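Local coordinates for protein endoglucanase (Clostridium thermocellum, PDB 2E4T) that hydrolyses internal beta-1,4-glucosidic bonds of cellulose and xyloglucan, as a family 44 glycoside hydrolase module of a larger multidomain enzyme, at residues R289-I295 with E305-R310; T316-P320 with L336-P340. One frame throughout, in Å; residues are numbered along the deposited sequence.

Interactions 1 and 2 both lie in the long connection between strands 279-284 and 354-360, neighbouring parallel strands of the TIM-like barrel. They come in series: the hairpin 289-295 meets helix 304-312 first, and only after that helix does 316-320 meet the start of helix 338-349. Their centres are 19 Å apart and their nearest atoms about 8 Å apart, so they do not touch. Helix 368-384 borders both, near Arg310 in interaction 1 and near Leu317, Trp318 and Leu339 in interaction 2. The two contacts thus join successive parts of the connection between the two barrel strands, away from the calcium and zinc sites.

Interaction 1: R289-I295 with E305-R310; sequences RGGGERI and ETNKAR
The guanidinium of Arg310 presents its edge to Ile295 O: NH2 donates to that carbonyl at 2.8 Å, and the oxygen lies only 3° out of the guanidinium plane, with an N-H...O angle of 169°. NE of Arg310 adds a weak second bond to the same oxygen. Another part of the edge is used by NH1, which reaches Asn307 OD1 one helical turn back at 2.9 Å, while Thr306 O lies over one face, offset toward the rim. Further bonds from NE to Tyr362 and from NH1 to Thr369 would hold the group against rotation.

Residues 289-295 form a beta hairpin closed by a type I' turn from Gly290 to Glu293, and its flank rests on helix 304-312 in the loop region that follows barrel strand 279-284. Thr306 OG1 is the polar centre of this packing, 2.7 Å from Gly290 O and 2.6 Å from Glu293 OE2; its single proton can serve either oxygen. Glu293 is extended beyond CG and crosses the threonine at about a right angle, while its other oxygen, OE1, accepts from the backbone of Asp300. The backbones come close at Gly290, which has no side chain and whose CA sits 4.1 Å from Thr306 CA. Beyond the threonine, Ile295 lays its CG2 methyl against the helix, 4.0 Å from Ala309 CB; this branch stands beside its own backbone N, opposite the carbonyl carbon. At the exposed end, one water accepts from Gly291 N at 2.8 Å and donates weakly to Glu305 OE1.

Interaction 2: T316-P320 with L336-P340; sequences TLWDP and LPILP
Leu317 and Pro337 bury the most surface here, followed by Thr316, and the three meet where residues 316-320 cover the N-terminal end of helix 338-349, in the beta-alpha-beta crossover between strands 279-284 and 354-360 of the TIM-like barrel. Pro337 occupies the N-cap position, and two successive carbonyls of the loop receive the first amides of the helix. Ile338 N donates to Thr316 O at 3.0 Å, the nitrogen lying in the carbonyl plane with a C=O...N angle of 159°. Leu339 N donates to Leu317 O at 2.9 Å, tilted 23° from the plane. Amides that have no preceding helical turn to bond to are therefore satisfied by another part of the chain.

Pro337 follows a cis peptide bond and turns its ring toward the loop backbone. Its CB is 3.4 Å from Trp318 C and equally near Thr316 O, CG packs near the carbonyl of Trp318, and CD faces Pro320, so the ring fits against the backbone of Trp318 and Pro320.

The CA-CB bond of Leu317 points away from the helix start, yet both CB and the terminal CD2 touch it. With CG beside the backbone N and opposite the carbonyl carbon (chi1 -63°), CD2 comes within 3.8 Å of Ile338 CG2. Leu317 CB lies 3.9 Å from Leu339 CD1; the two leucines lie side by side and point the same way. Trp284 of strand 279-284 and Ile380 and Phe381 of helix 368-384 pack round Leu317. Thr316 divides its branches: OG1 bonds to Glu324, whereas the methyl CG2 rests 3.8 Å from Leu336 CD2.

Interaction 1: R289-I295 with E305-R310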
loop_
_atom_site.group_PDB
_atom_site.type_symbol
_atom_site.label_atom_id
_atom_site.label_comp_id
_atom_site.label_asym_id
_atom_site.label_seq_id
_atom_site.Cartn_x
_atom_site.Cartn_y
_atom_site.Cartn_z
ATOM N N ARG A 289 -16.193 -2.375 12.385
ATOM C CA ARG A 289 -17.075 -1.383 13.007
ATOM C C ARG A 289 -16.893 -1.424 14.534
ATOM O O ARG A 289 -16.586 -2.456 15.123
ATOM C CB ARG A 289 -18.537 -1.705 12.686
ATOM C CG ARG A 289 -18.819 -1.672 11.193
ATOM C CD ARG A 289 -20.225 -2.158 10.829
ATOM N NE ARG A 289 -21.321 -1.740 11.695
ATOM C CZ ARG A 289 -21.956 -0.576 11.524
ATOM N NH1 ARG A 289 -21.577 0.226 10.505
ATOM N NH2 ARG A 289 -22.922 -0.247 12.369
ATOM N N GLY A 290 -17.181 -0.277 15.152
ATOM C CA GLY A 290 -17.352 -0.255 16.605
ATOM C C GLY A 290 -18.220 0.941 16.927
ATOM O O GLY A 290 -18.188 1.944 16.203
ATOM N N GLY A 291 -18.982 0.853 17.997
ATOM C CA GLY A 291 -19.814 2.010 18.365
ATOM C C GLY A 291 -20.826 2.358 17.289
ATOM O O GLY A 291 -21.248 3.537 17.220
ATOM N N GLY A 292 -21.209 1.399 16.470
ATOM C CA GLY A 292 -22.255 1.610 15.485
ATOM C C GLY A 292 -21.775 2.262 14.194
ATOM O O GLY A 292 -22.649 2.740 13.435
ATOM N N GLU A 293 -20.449 2.270 13.909
ATOM C CA GLU A 293 -19.971 2.901 12.669
ATOM C C GLU A 293 -18.664 2.209 12.255
ATOM O O GLU A 293 -17.930 1.630 13.063
ATOM C CB GLU A 293 -19.734 4.400 12.846
ATOM C CG GLU A 293 -18.825 4.639 13.984
ATOM C CD GLU A 293 -18.446 6.118 14.195
ATOM O OE1 GLU A 293 -18.773 7.007 13.374
ATOM O OE2 GLU A 293 -17.716 6.442 15.188
ATOM N N ARG A 294 -18.371 2.319 10.965
ATOM C CA ARG A 294 -17.075 1.876 10.412
ATOM C C ARG A 294 -15.951 2.697 11.011
ATOM O O ARG A 294 -16.107 3.881 11.306
ATOM C CB ARG A 294 -17.142 1.999 8.876
ATOM C CG ARG A 294 -16.060 1.246 8.110
ATOM C CD ARG A 294 -16.290 1.443 6.611
ATOM N NE ARG A 294 -15.280 0.730 5.857
ATOM C CZ ARG A 294 -15.357 0.578 4.531
ATOM N NH1 ARG A 294 -16.355 1.125 3.837
ATOM N NH2 ARG A 294 -14.438 -0.141 3.899
ATOM N N ILE A 295 -14.752 2.076 11.136
ATOM C CA ILE A 295 -13.618 2.797 11.726
ATOM C C ILE A 295 -12.990 3.825 10.810
ATOM O O ILE A 295 -12.188 4.670 11.278
ATOM C CB ILE A 295 -12.538 1.825 12.249
ATOM C CG1 ILE A 295 -11.924 0.999 11.097
ATOM C CG2 ILE A 295 -13.080 0.983 13.393
ATOM C CD1 ILE A 295 -10.646 0.280 11.540
ATOM N N GLU A 305 -16.068 3.589 21.557
ATOM C CA GLU A 305 -16.188 2.234 21.046
ATOM C C GLU A 305 -15.637 2.098 19.626
ATOM O O GLU A 305 -15.007 1.074 19.285
ATOM C CB GLU A 305 -17.632 1.717 21.154
ATOM C CG GLU A 305 -18.071 1.478 22.572
ATOM C CD GLU A 305 -17.380 0.243 23.135
ATOM O OE1 GLU A 305 -17.276 -0.785 22.402
ATOM O OE2 GLU A 305 -16.910 0.300 24.288
ATOM N N THR A 306 -15.833 3.114 18.797
ATOM C CA THR A 306 -15.188 3.075 17.461
ATOM C C THR A 306 -13.665 3.088 17.611
ATOM O O THR A 306 -12.948 2.361 16.909
ATOM C CB THR A 306 -15.641 4.217 16.555
ATOM O OG1 THR A 306 -17.060 4.383 16.623
ATOM C CG2 THR A 306 -15.189 4.020 15.123
ATOM N N ASN A 307 -13.182 3.986 18.490
ATOM C CA ASN A 307 -11.721 4.074 18.683
ATOM C C ASN A 307 -11.145 2.741 19.188
ATOM O O ASN A 307 -10.051 2.322 18.737
ATOM C CB ASN A 307 -11.409 5.178 19.658
ATOM C CG ASN A 307 -11.824 6.551 19.166
ATOM O OD1 ASN A 307 -11.989 6.777 17.940
ATOM N ND2 ASN A 307 -11.953 7.505 20.102
ATOM N N LYS A 308 -11.866 2.073 20.106
ATOM C CA LYS A 308 -11.400 0.778 20.618
ATOM C C LYS A 308 -11.394 -0.255 19.482
ATOM O O LYS A 308 -10.468 -1.075 19.403
ATOM C CB LYS A 308 -12.248 0.339 21.793
ATOM C CG LYS A 308 -11.954 1.134 23.028
ATOM C CD LYS A 308 -12.859 0.737 24.188
ATOM C CE LYS A 308 -12.431 1.488 25.471
ATOM N NZ LYS A 308 -13.381 1.198 26.565
ATOM N N ALA A 309 -12.423 -0.250 18.617
ATOM C CA ALA A 309 -12.454 -1.192 17.512
ATOM C C ALA A 309 -11.303 -0.901 16.541
ATOM O O ALA A 309 -10.749 -1.830 15.939
ATOM C CB ALA A 309 -13.795 -1.118 16.779
ATOM N N ARG A 310 -10.963 0.383 16.341
ATOM C CA ARG A 310 -9.838 0.726 15.459
ATOM C C ARG A 310 -8.543 0.093 15.956
ATOM O O ARG A 310 -7.724 -0.394 15.182
ATOM C CB ARG A 310 -9.713 2.256 15.340
ATOM C CG ARG A 310 -8.595 2.671 14.405
ATOM C CD ARG A 310 -8.515 4.178 14.201
ATOM N NE ARG A 310 -9.755 4.715 13.697
ATOM C CZ ARG A 310 -10.675 5.374 14.426
ATOM N NH1 ARG A 310 -10.415 5.745 15.700
ATOM N NH2 ARG A 310 -11.869 5.673 13.886
HETATM O O HOH W 1 -18.837 -1.440 19.539
#

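Interaction 2: T316-P320 with L336-P340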
loop_
_atom_site.group_PDB
_atom_site.type_symbol
_atom_site.label_atom_id
_atom_site.label_comp_id
_atom_site.label_asym_id
_atom_site.label_seq_id
_atom_site.Cartn_x
_atom_site.Cartn_y
_atom_site.Cartn_z
ATOM N N THR A 316 -7.412 -8.349 12.164
ATOM C CA THR A 316 -8.013 -9.077 11.032
ATOM C C THR A 316 -6.978 -9.405 9.953
ATOM O O THR A 316 -7.172 -10.316 9.153
ATOM C CB THR A 316 -9.175 -8.243 10.458
ATOM O OG1 THR A 316 -10.100 -8.089 11.527
ATOM C CG2 THR A 316 -9.796 -8.849 9.236
ATOM N N LEU A 317 -5.876 -8.622 9.922
ATOM C CA LEU A 317 -4.826 -8.897 8.965
ATOM C C LEU A 317 -4.132 -10.254 9.205
ATOM O O LEU A 317 -3.663 -10.863 8.243
ATOM C CB LEU A 317 -3.768 -7.795 8.976
ATOM C CG LEU A 317 -4.273 -6.418 8.551
ATOM C CD1 LEU A 317 -3.198 -5.345 8.802
ATOM C CD2 LEU A 317 -4.674 -6.397 7.070
ATOM N N TRP A 318 -3.985 -10.677 10.490
ATOM C CA TRP A 318 -3.083 -11.771 10.800
ATOM C C TRP A 318 -3.613 -12.790 11.801
ATOM O O TRP A 318 -3.067 -13.915 11.830
ATOM C CB TRP A 318 -1.716 -11.236 11.323
ATOM C CG TRP A 318 -1.840 -10.550 12.649
ATOM C CD1 TRP A 318 -2.110 -9.215 12.893
ATOM C CD2 TRP A 318 -1.722 -11.154 13.955
ATOM N NE1 TRP A 318 -2.165 -8.976 14.247
ATOM C CE2 TRP A 318 -1.952 -10.152 14.905
ATOM C CE3 TRP A 318 -1.455 -12.474 14.387
ATOM C CZ2 TRP A 318 -1.911 -10.400 16.284
ATOM C CZ3 TRP A 318 -1.464 -12.718 15.759
ATOM C CH2 TRP A 318 -1.685 -11.695 16.692
ATOM N N ASP A 319 -4.537 -12.421 12.689
ATOM C CA ASP A 319 -4.790 -13.204 13.901
ATOM C C ASP A 319 -6.009 -14.087 13.673
ATOM O O ASP A 319 -7.145 -13.581 13.550
ATOM C CB ASP A 319 -5.095 -12.211 15.035
ATOM C CG ASP A 319 -5.501 -12.825 16.337
ATOM O OD1 ASP A 319 -5.482 -14.093 16.478
ATOM O OD2 ASP A 319 -5.869 -12.051 17.235
ATOM N N PRO A 320 -5.833 -15.435 13.623
ATOM C CA PRO A 320 -6.999 -16.283 13.383
ATOM C C PRO A 320 -8.026 -16.241 14.503
ATOM O O PRO A 320 -9.210 -16.645 14.240
ATOM C CB PRO A 320 -6.397 -17.692 13.248
ATOM C CG PRO A 320 -5.118 -17.641 13.981
ATOM C CD PRO A 320 -4.592 -16.193 13.795
ATOM N N LEU A 336 -10.445 -15.225 6.369
ATOM C CA LEU A 336 -9.755 -14.460 7.416
ATOM C C LEU A 336 -8.869 -15.420 8.204
ATOM O O LEU A 336 -9.221 -16.597 8.393
ATOM C CB LEU A 336 -10.748 -13.800 8.340
ATOM C CG LEU A 336 -11.669 -12.803 7.668
ATOM C CD1 LEU A 336 -12.629 -12.191 8.717
ATOM C CD2 LEU A 336 -10.861 -11.697 6.926
ATOM N N PRO A 337 -7.716 -14.945 8.710
ATOM C CA PRO A 337 -7.208 -13.579 8.593
ATOM C C PRO A 337 -6.736 -13.307 7.171
ATOM O O PRO A 337 -6.314 -14.222 6.431
ATOM C CB PRO A 337 -6.049 -13.540 9.584
ATOM C CG PRO A 337 -5.574 -15.003 9.673
ATOM C CD PRO A 337 -6.837 -15.815 9.526
ATOM N N ILE A 338 -6.814 -12.044 6.720
ATOM C CA ILE A 338 -6.709 -11.798 5.286
ATOM C C ILE A 338 -5.293 -11.949 4.753
ATOM O O ILE A 338 -5.137 -12.501 3.651
ATOM C CB ILE A 338 -7.358 -10.430 4.902
ATOM C CG1 ILE A 338 -7.509 -10.297 3.385
ATOM C CG2 ILE A 338 -6.649 -9.243 5.491
ATOM C CD1 ILE A 338 -8.470 -11.290 2.749
ATOM N N LEU A 339 -4.239 -11.491 5.451
ATOM C CA LEU A 339 -2.917 -11.613 4.859
ATOM C C LEU A 339 -2.511 -13.092 4.697
ATOM O O LEU A 339 -2.029 -13.454 3.617
ATOM C CB LEU A 339 -1.837 -10.810 5.581
ATOM C CG LEU A 339 -2.092 -9.300 5.646
ATOM C CD1 LEU A 339 -0.954 -8.640 6.440
ATOM C CD2 LEU A 339 -2.236 -8.658 4.259
ATOM N N PRO A 340 -2.687 -13.948 5.702
ATOM C CA PRO A 340 -2.328 -15.369 5.473
ATOM C C PRO A 340 -3.150 -15.995 4.364
ATOM O O PRO A 340 -2.638 -16.861 3.643
ATOM C CB PRO A 340 -2.586 -16.008 6.890
ATOM C CG PRO A 340 -2.307 -14.863 7.842
ATOM C CD PRO A 340 -2.975 -13.679 7.142
#